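PDB 6UI5: 2-polyprenyl-6-methoxyphenol hydroxylase-like FAD-dependent oxidoreductase from Streptomyces sp. NRRL 11266, which binds flavin-adenine dinucleotide and is a flavin-dependent oxidoreductase of the hydroxylase-like kind, with a Rossmann-type FAD-binding domain. Local coordinates for residues P214-V219 and E257-Q262; S221-T226 and V245-G250. All blocks are in the same frame, centred on the assembly; numbering follows the deposited sequence.

In the fold
Both contacts involve the antiparallel sheet of the FAD-binding domain and share strand 216-225. Interaction 1 sets the start of that strand against the start of strand 257-271, across strand 176-185. Interaction 2 sets its later half against the end of helix 238-249, which precedes strand 257-271 in the chain. Their centres are about 18 Å apart. Helix 238-249 belongs to both settings: its Leu241 touches Val219 and Leu261 of interaction 1, while Arg247 and Leu248 carry interaction 2. Bound flavin-adenine dinucleotide is nearby, about 7 Å from the side chain of Trp260 and about 8 Å from that of Ser221.

Interaction 1 of 2, residues P214-V219 and E257-Q262; sequences PDVMRV and EAHWLQ
In the antiparallel sheet of the FAD-binding domain, Val216, Arg218 and Val219 of strand 216-225 meet Trp260 and Leu261, and His259 at the corner before them, in segment 257-262; strand 176-185 runs between and pairs with both strand 216-225 and strand 257-271. With that strand between them, the two segments exchange no hydrogen bond; the CA atoms of Val216 and His259 are 8.9 Å apart, and contact is left to side chains. With CG1 of Val216 anti to the backbone N (chi1 164°), CG2 stands beside that N, anti to the carbonyl carbon, and this methyl approaches the NE2 corner of the imidazole. Val216 CG2 is 3.2 Å from His259 NE2, which is short for a methyl and a nitrogen, and 3.9 Å from His259 CD2. The methyl comes at a slant to the ring, where the chain of segment 257-262 turns a corner. Arg218 has an otherwise extended chain that bends at chi3 (-64°) and carries its guanidinium to the rim of the indole: Arg218 NH2 lies near the ring plane, 4.2 Å from Trp260 CZ2, so this is an edge contact and not a cation-pi stack. The charge of Arg218 is met by a salt bridge from NE to Asp183 of the intervening strand, consistent with its place beside the tryptophan. Val219 and Leu261 turn to the other face of the sheet, where Leu241 of helix 238-249 touches both. Their side chains cross at about a right angle, and the apolar contact is between single methyls, Val219 CG2 and Leu261 CD2, 4.1 Å apart.

Interaction 2 of 2, residues S221-T226 and V245-G250; sequences SAEFST and VKRLTG
Glu223, Leu248 and Arg247 account for most of the surface buried where strand 216-225 meets the C-terminal turn of helix 238-249. The Glu223 side chain reaches from the strand in a chain extended beyond CG and receives Arg247 NH2 in the fork of its carboxylate. Arg247 NH2 is 2.6 Å from Glu223 OE1 and equally near Glu223 OE2, forming a salt bridge; the hydrogen bond to OE1 is weak because its N-H...O angle is only 128°. Glu223 CD lies in the guanidinium plane, off its NH2 edge, and the two flat groups are turned 32° apart. Arg247 reaches this point by a chain extended from CG to NE, after a first torsion that is far from staggered. Leu248, the next residue on the helix, divides its two methyls between strand residues: CD2 packs along the carboxylate end, 4.0 Å from Glu223 CD, and CD1 meets Ser221 CB at 3.8 Å. Ser221 OG is engaged elsewhere, in a hydrogen bond with the backbone N of Ile180. The axes of strand 221-225 and helix 245-249 cross at 76° and approach to 10.3 Å. The helix thus lies across one face of the antiparallel sheet, where Val245 and Leu248 also rest on Phe207 of strand 206-211, while Glu223 touches Arg178 of strand 176-185 on the other flank of its own strand.

Interaction 1 of 2, residues P214-V219 and E257-Q262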
ATOM      1  N   PRO A 214      21.942   5.758 -35.058  1.00125.14           N
ATOM      2  CA  PRO A 214      21.249   4.835 -35.973  1.00124.11           C
ATOM      3  C   PRO A 214      21.943   3.494 -36.155  1.00124.31           C
ATOM      4  O   PRO A 214      21.439   2.654 -36.911  1.00119.22           O
ATOM      5  CB  PRO A 214      21.205   5.620 -37.292  1.00124.68           C
ATOM      6  CG  PRO A 214      21.313   7.045 -36.881  1.00123.18           C
ATOM      7  CD  PRO A 214      22.258   7.034 -35.725  1.00121.74           C
ATOM      8  N   ASP A 215      23.074   3.256 -35.485  1.00129.31           N
ATOM      9  CA  ASP A 215      23.793   1.997 -35.602  1.00138.55           C
ATOM     10  C   ASP A 215      23.982   1.262 -34.284  1.00133.19           C
ATOM     11  O   ASP A 215      24.241   0.055 -34.305  1.00146.71           O
ATOM     12  CB  ASP A 215      25.175   2.226 -36.240  1.00146.39           C
ATOM     13  CG  ASP A 215      25.088   2.929 -37.581  1.00152.18           C
ATOM     14  OD1 ASP A 215      24.069   2.759 -38.282  1.00155.29           O
ATOM     15  OD2 ASP A 215      26.040   3.654 -37.934  1.00154.26           O
ATOM     16  N   VAL A 216      23.869   1.944 -33.151  1.00117.78           N
ATOM     17  CA  VAL A 216      24.016   1.332 -31.838  1.00103.86           C
ATOM     18  C   VAL A 216      22.673   1.389 -31.126  1.00106.33           C
ATOM     19  O   VAL A 216      21.936   2.375 -31.246  1.00109.47           O
ATOM     20  CB  VAL A 216      25.114   2.044 -31.019  1.00 88.91           C
ATOM     21  CG1 VAL A 216      25.023   1.698 -29.507  1.00 69.23           C
ATOM     22  CG2 VAL A 216      26.503   1.715 -31.589  1.00 83.65           C
ATOM     23  N   MET A 217      22.356   0.329 -30.387  1.00105.40           N
ATOM     24  CA  MET A 217      21.172   0.281 -29.541  1.00 99.25           C
ATOM     25  C   MET A 217      21.565  -0.218 -28.162  1.00 89.02           C
ATOM     26  O   MET A 217      22.387  -1.131 -28.031  1.00 80.46           O
ATOM     27  CB  MET A 217      20.094  -0.622 -30.146  1.00100.88           C
ATOM     28  CG  MET A 217      18.797  -0.620 -29.390  1.00104.86           C
ATOM     29  SD  MET A 217      17.468  -1.530 -30.210  1.00118.31           S
ATOM     30  CE  MET A 217      17.834  -3.222 -29.790  1.00118.71           C
ATOM     31  N   ARG A 218      20.997   0.407 -27.133  1.00 92.69           N
ATOM     32  CA  ARG A 218      21.106  -0.106 -25.774  1.00 85.94           C
ATOM     33  C   ARG A 218      19.958  -1.067 -25.519  1.00 87.16           C
ATOM     34  O   ARG A 218      18.828  -0.834 -25.962  1.00 84.15           O
ATOM     35  CB  ARG A 218      21.095   1.021 -24.743  1.00 75.50           C
ATOM     36  CG  ARG A 218      21.083   0.552 -23.304  1.00 63.13           C
ATOM     37  CD  ARG A 218      21.622   1.644 -22.435  1.00 63.14           C
ATOM     38  NE  ARG A 218      23.005   1.900 -22.777  1.00 56.06           N
ATOM     39  CZ  ARG A 218      23.683   2.988 -22.443  1.00 60.81           C
ATOM     40  NH1 ARG A 218      23.110   3.969 -21.735  1.00 59.88           N
ATOM     41  NH2 ARG A 218      24.959   3.078 -22.810  1.00 53.94           N
ATOM     42  N   VAL A 219      20.263  -2.170 -24.836  1.00 94.79           N
ATOM     43  CA  VAL A 219      19.322  -3.272 -24.673  1.00 96.90           C
ATOM     44  C   VAL A 219      19.287  -3.681 -23.208  1.00 93.08           C
ATOM     45  O   VAL A 219      20.331  -3.756 -22.549  1.00 93.24           O
ATOM     46  CB  VAL A 219      19.693  -4.466 -25.567  1.00105.38           C
ATOM     47  CG1 VAL A 219      19.754  -4.005 -27.000  1.00113.91           C
ATOM     48  CG2 VAL A 219      21.043  -5.048 -25.166  1.00108.67           C
ATOM     49  N   GLU A 257      27.236  -6.688 -33.952  1.00116.07           N
ATOM     50  CA  GLU A 257      28.412  -6.702 -33.091  1.00123.64           C
ATOM     51  C   GLU A 257      27.995  -6.211 -31.711  1.00133.53           C
ATOM     52  O   GLU A 257      27.027  -5.458 -31.569  1.00133.73           O
ATOM     53  CB  GLU A 257      29.530  -5.827 -33.670  1.00121.80           C
ATOM     54  CG  GLU A 257      30.921  -6.339 -33.373  1.00128.69           C
ATOM     55  CD  GLU A 257      31.978  -5.363 -33.839  1.00137.06           C
ATOM     56  OE1 GLU A 257      31.658  -4.166 -33.988  1.00132.80           O
ATOM     57  OE2 GLU A 257      33.126  -5.795 -34.073  1.00142.21           O
ATOM     58  N   ALA A 258      28.740  -6.634 -30.692  1.00133.17           N
ATOM     59  CA  ALA A 258      28.463  -6.248 -29.309  1.00117.77           C
ATOM     60  C   ALA A 258      29.626  -5.421 -28.770  1.00111.75           C
ATOM     61  O   ALA A 258      30.766  -5.907 -28.713  1.00111.23           O
ATOM     62  CB  ALA A 258      28.226  -7.475 -28.430  1.00111.72           C
ATOM     63  N   HIS A 259      29.342  -4.169 -28.384  1.00 98.50           N
ATOM     64  CA  HIS A 259      30.388  -3.325 -27.808  1.00 98.51           C
ATOM     65  C   HIS A 259      30.683  -3.743 -26.375  1.00 96.44           C
ATOM     66  O   HIS A 259      31.845  -3.841 -25.963  1.00101.60           O
ATOM     67  CB  HIS A 259      29.975  -1.855 -27.861  1.00 98.63           C
ATOM     68  CG  HIS A 259      29.493  -1.417 -29.205  1.00105.76           C
ATOM     69  ND1 HIS A 259      30.354  -1.152 -30.249  1.00108.14           N
ATOM     70  CD2 HIS A 259      28.243  -1.223 -29.688  1.00108.95           C
ATOM     71  CE1 HIS A 259      29.654  -0.803 -31.315  1.00111.54           C
ATOM     72  NE2 HIS A 259      28.371  -0.835 -30.999  1.00111.76           N
ATOM     73  N   TRP A 260      29.630  -3.992 -25.606  1.00 91.59           N
ATOM     74  CA  TRP A 260      29.712  -4.476 -24.238  1.00 78.68           C
ATOM     75  C   TRP A 260      28.314  -4.942 -23.845  1.00 73.26           C
ATOM     76  O   TRP A 260      27.347  -4.225 -24.058  1.00 89.03           O
ATOM     77  CB  TRP A 260      30.243  -3.398 -23.268  1.00 66.72           C
ATOM     78  CG  TRP A 260      29.286  -2.250 -23.015  1.00 82.73           C
ATOM     79  CD1 TRP A 260      29.148  -1.122 -23.768  1.00 90.84           C
ATOM     80  CD2 TRP A 260      28.325  -2.135 -21.941  1.00 84.94           C
ATOM     81  NE1 TRP A 260      28.175  -0.311 -23.235  1.00 94.99           N
ATOM     82  CE2 TRP A 260      27.652  -0.906 -22.115  1.00 94.01           C
ATOM     83  CE3 TRP A 260      27.976  -2.945 -20.850  1.00 89.85           C
ATOM     84  CZ2 TRP A 260      26.639  -0.461 -21.240  1.00 95.57           C
ATOM     85  CZ3 TRP A 260      26.947  -2.495 -19.965  1.00 90.88           C
ATOM     86  CH2 TRP A 260      26.303  -1.269 -20.178  1.00 90.52           C
ATOM     87  N   LEU A 261      28.217  -6.148 -23.304  1.00 68.49           N
ATOM     88  CA  LEU A 261      27.002  -6.628 -22.686  1.00 78.55           C
ATOM     89  C   LEU A 261      27.400  -7.321 -21.387  1.00 83.39           C
ATOM     90  O   LEU A 261      28.573  -7.639 -21.172  1.00 77.87           O
ATOM     91  CB  LEU A 261      26.216  -7.557 -23.623  1.00 93.40           C
ATOM     92  CG  LEU A 261      25.750  -7.137 -25.021  1.00104.03           C
ATOM     93  CD1 LEU A 261      24.789  -8.243 -25.538  1.00107.30           C
ATOM     94  CD2 LEU A 261      25.088  -5.728 -25.079  1.00101.32           C
ATOM     95  N   GLN A 262      26.433  -7.479 -20.476  1.00 88.46           N
ATOM     96  CA  GLN A 262      26.746  -7.984 -19.144  1.00 82.81           C
ATOM     97  C   GLN A 262      25.587  -8.799 -18.601  1.00 79.12           C
ATOM     98  O   GLN A 262      24.443  -8.340 -18.650  1.00 82.43           O
ATOM     99  CB  GLN A 262      27.052  -6.847 -18.152  1.00 79.56           C
ATOM    100  CG  GLN A 262      28.198  -5.905 -18.507  1.00 94.12           C
ATOM    101  CD  GLN A 262      29.344  -5.966 -17.526  1.00112.38           C
ATOM    102  OE1 GLN A 262      29.853  -7.059 -17.198  1.00120.85           O
ATOM    103  NE2 GLN A 262      29.779  -4.788 -17.052  1.00113.80           N
TER

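Interaction 2 of 2, residues S221-T226 and V245-G250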
ATOM      1  N   SER A 221      17.161  -6.408 -20.422  1.00 71.27           N
ATOM      2  CA  SER A 221      16.207  -7.472 -20.153  1.00 75.36           C
ATOM      3  C   SER A 221      16.126  -7.715 -18.653  1.00 68.29           C
ATOM      4  O   SER A 221      17.123  -7.613 -17.934  1.00 79.61           O
ATOM      5  CB  SER A 221      16.611  -8.775 -20.855  1.00 71.27           C
ATOM      6  OG  SER A 221      17.843  -9.231 -20.318  1.00 63.85           O
ATOM      7  N   ALA A 222      14.938  -8.082 -18.193  1.00 66.59           N
ATOM      8  CA  ALA A 222      14.686  -8.314 -16.774  1.00 69.17           C
ATOM      9  C   ALA A 222      13.706  -9.468 -16.643  1.00 76.18           C
ATOM     10  O   ALA A 222      12.560  -9.367 -17.095  1.00 76.67           O
ATOM     11  CB  ALA A 222      14.129  -7.066 -16.098  1.00 56.43           C
ATOM     12  N   GLU A 223      14.147 -10.557 -16.028  1.00 74.50           N
ATOM     13  CA  GLU A 223      13.389 -11.795 -16.030  1.00 68.22           C
ATOM     14  C   GLU A 223      13.188 -12.273 -14.601  1.00 72.79           C
ATOM     15  O   GLU A 223      14.100 -12.189 -13.775  1.00 74.80           O
ATOM     16  CB  GLU A 223      14.099 -12.865 -16.885  1.00 61.17           C
ATOM     17  CG  GLU A 223      13.861 -12.664 -18.374  1.00 70.19           C
ATOM     18  CD  GLU A 223      14.515 -13.736 -19.254  1.00 86.45           C
ATOM     19  OE1 GLU A 223      15.708 -13.584 -19.617  1.00 93.57           O
ATOM     20  OE2 GLU A 223      13.834 -14.738 -19.584  1.00 89.12           O
ATOM     21  N   PHE A 224      11.983 -12.756 -14.310  1.00 65.92           N
ATOM     22  CA  PHE A 224      11.642 -13.209 -12.975  1.00 70.26           C
ATOM     23  C   PHE A 224      11.625 -14.728 -12.983  1.00 66.39           C
ATOM     24  O   PHE A 224      10.928 -15.341 -13.801  1.00 69.14           O
ATOM     25  CB  PHE A 224      10.289 -12.646 -12.512  1.00 70.87           C
ATOM     26  CG  PHE A 224      10.281 -11.151 -12.307  1.00 73.31           C
ATOM     27  CD1 PHE A 224      10.648 -10.600 -11.090  1.00 78.61           C
ATOM     28  CD2 PHE A 224       9.887 -10.296 -13.323  1.00 75.71           C
ATOM     29  CE1 PHE A 224      10.617  -9.225 -10.893  1.00 76.34           C
ATOM     30  CE2 PHE A 224       9.866  -8.923 -13.133  1.00 74.71           C
ATOM     31  CZ  PHE A 224      10.233  -8.391 -11.922  1.00 73.41           C
ATOM     32  N   SER A 225      12.378 -15.332 -12.066  1.00 63.03           N
ATOM     33  CA  SER A 225      12.305 -16.776 -11.903  1.00 74.33           C
ATOM     34  C   SER A 225      12.628 -17.144 -10.461  1.00 78.42           C
ATOM     35  O   SER A 225      13.380 -16.440  -9.779  1.00 82.58           O
ATOM     36  CB  SER A 225      13.264 -17.515 -12.850  1.00 65.36           C
ATOM     37  OG  SER A 225      13.425 -18.864 -12.433  1.00 78.25           O
ATOM     38  N   THR A 226      12.074 -18.266 -10.022  1.00 81.40           N
ATOM     39  CA  THR A 226      12.316 -18.846  -8.704  1.00 99.06           C
ATOM     40  C   THR A 226      13.480 -19.848  -8.680  1.00107.33           C
ATOM     41  O   THR A 226      13.351 -20.877  -8.017  1.00110.41           O
ATOM     42  CB  THR A 226      11.019 -19.503  -8.237  1.00107.46           C
ATOM     43  OG1 THR A 226      11.265 -20.334  -7.095  1.00115.16           O
ATOM     44  CG2 THR A 226      10.442 -20.352  -9.369  1.00102.30           C
ATOM     45  N   VAL A 245      16.404 -12.378 -26.206  1.00101.06           N
ATOM     46  CA  VAL A 245      15.487 -11.488 -26.917  1.00103.34           C
ATOM     47  C   VAL A 245      14.381 -12.284 -27.590  1.00109.30           C
ATOM     48  O   VAL A 245      13.197 -11.941 -27.485  1.00112.27           O
ATOM     49  CB  VAL A 245      16.258 -10.617 -27.922  1.00105.92           C
ATOM     50  CG1 VAL A 245      15.335 -10.131 -29.030  1.00107.66           C
ATOM     51  CG2 VAL A 245      16.863  -9.437 -27.205  1.00102.32           C
ATOM     52  N   LYS A 246      14.749 -13.364 -28.283  1.00109.51           N
ATOM     53  CA  LYS A 246      13.738 -14.194 -28.926  1.00107.92           C
ATOM     54  C   LYS A 246      12.621 -14.565 -27.954  1.00112.45           C
ATOM     55  O   LYS A 246      11.441 -14.350 -28.246  1.00118.88           O
ATOM     56  CB  LYS A 246      14.371 -15.445 -29.537  1.00108.29           C
ATOM     57  CG  LYS A 246      13.358 -16.322 -30.276  1.00107.68           C
ATOM     58  CD  LYS A 246      13.930 -16.925 -31.546  1.00112.25           C
ATOM     59  CE  LYS A 246      15.297 -17.564 -31.305  1.00115.14           C
ATOM     60  NZ  LYS A 246      16.125 -17.660 -32.541  1.00112.86           N
ATOM     61  N   ARG A 247      12.964 -15.085 -26.772  1.00110.23           N
ATOM     62  CA  ARG A 247      11.886 -15.500 -25.881  1.00112.56           C
ATOM     63  C   ARG A 247      11.084 -14.313 -25.362  1.00108.92           C
ATOM     64  O   ARG A 247       9.885 -14.458 -25.093  1.00108.22           O
ATOM     65  CB  ARG A 247      12.402 -16.344 -24.709  1.00120.21           C
ATOM     66  CG  ARG A 247      13.863 -16.199 -24.332  1.00124.31           C
ATOM     67  CD  ARG A 247      14.159 -17.022 -23.070  1.00122.58           C
ATOM     68  NE  ARG A 247      15.592 -17.206 -22.839  1.00121.68           N
ATOM     69  CZ  ARG A 247      16.306 -16.494 -21.972  1.00116.59           C
ATOM     70  NH1 ARG A 247      17.609 -16.727 -21.827  1.00118.12           N
ATOM     71  NH2 ARG A 247      15.715 -15.549 -21.250  1.00104.79           N
ATOM     72  N   LEU A 248      11.699 -13.133 -25.236  1.00105.19           N
ATOM     73  CA  LEU A 248      10.946 -11.996 -24.708  1.00100.39           C
ATOM     74  C   LEU A 248      10.132 -11.312 -25.801  1.00106.53           C
ATOM     75  O   LEU A 248       8.898 -11.259 -25.726  1.00114.35           O
ATOM     76  CB  LEU A 248      11.880 -10.999 -24.015  1.00 90.56           C
ATOM     77  CG  LEU A 248      12.692 -11.542 -22.833  1.00 85.06           C
ATOM     78  CD1 LEU A 248      13.416 -10.443 -22.088  1.00 79.86           C
ATOM     79  CD2 LEU A 248      11.806 -12.335 -21.884  1.00 85.72           C
ATOM     80  N   THR A 249      10.801 -10.792 -26.837  1.00103.25           N
ATOM     81  CA  THR A 249      10.070 -10.082 -27.882  1.00102.53           C
ATOM     82  C   THR A 249       9.292 -11.037 -28.787  1.00107.29           C
ATOM     83  O   THR A 249       8.242 -10.661 -29.318  1.00113.63           O
ATOM     84  CB  THR A 249      11.025  -9.222 -28.714  1.00105.70           C
ATOM     85  OG1 THR A 249      10.278  -8.450 -29.663  1.00110.54           O
ATOM     86  CG2 THR A 249      11.977 -10.093 -29.488  1.00107.80           C
ATOM     87  N   GLY A 250       9.768 -12.266 -28.970  1.00103.32           N
ATOM     88  CA  GLY A 250       9.166 -13.201 -29.901  1.00107.43           C
ATOM     89  C   GLY A 250       9.875 -13.308 -31.237  1.00109.04           C
ATOM     90  O   GLY A 250       9.745 -14.330 -31.917  1.00110.00           O
TER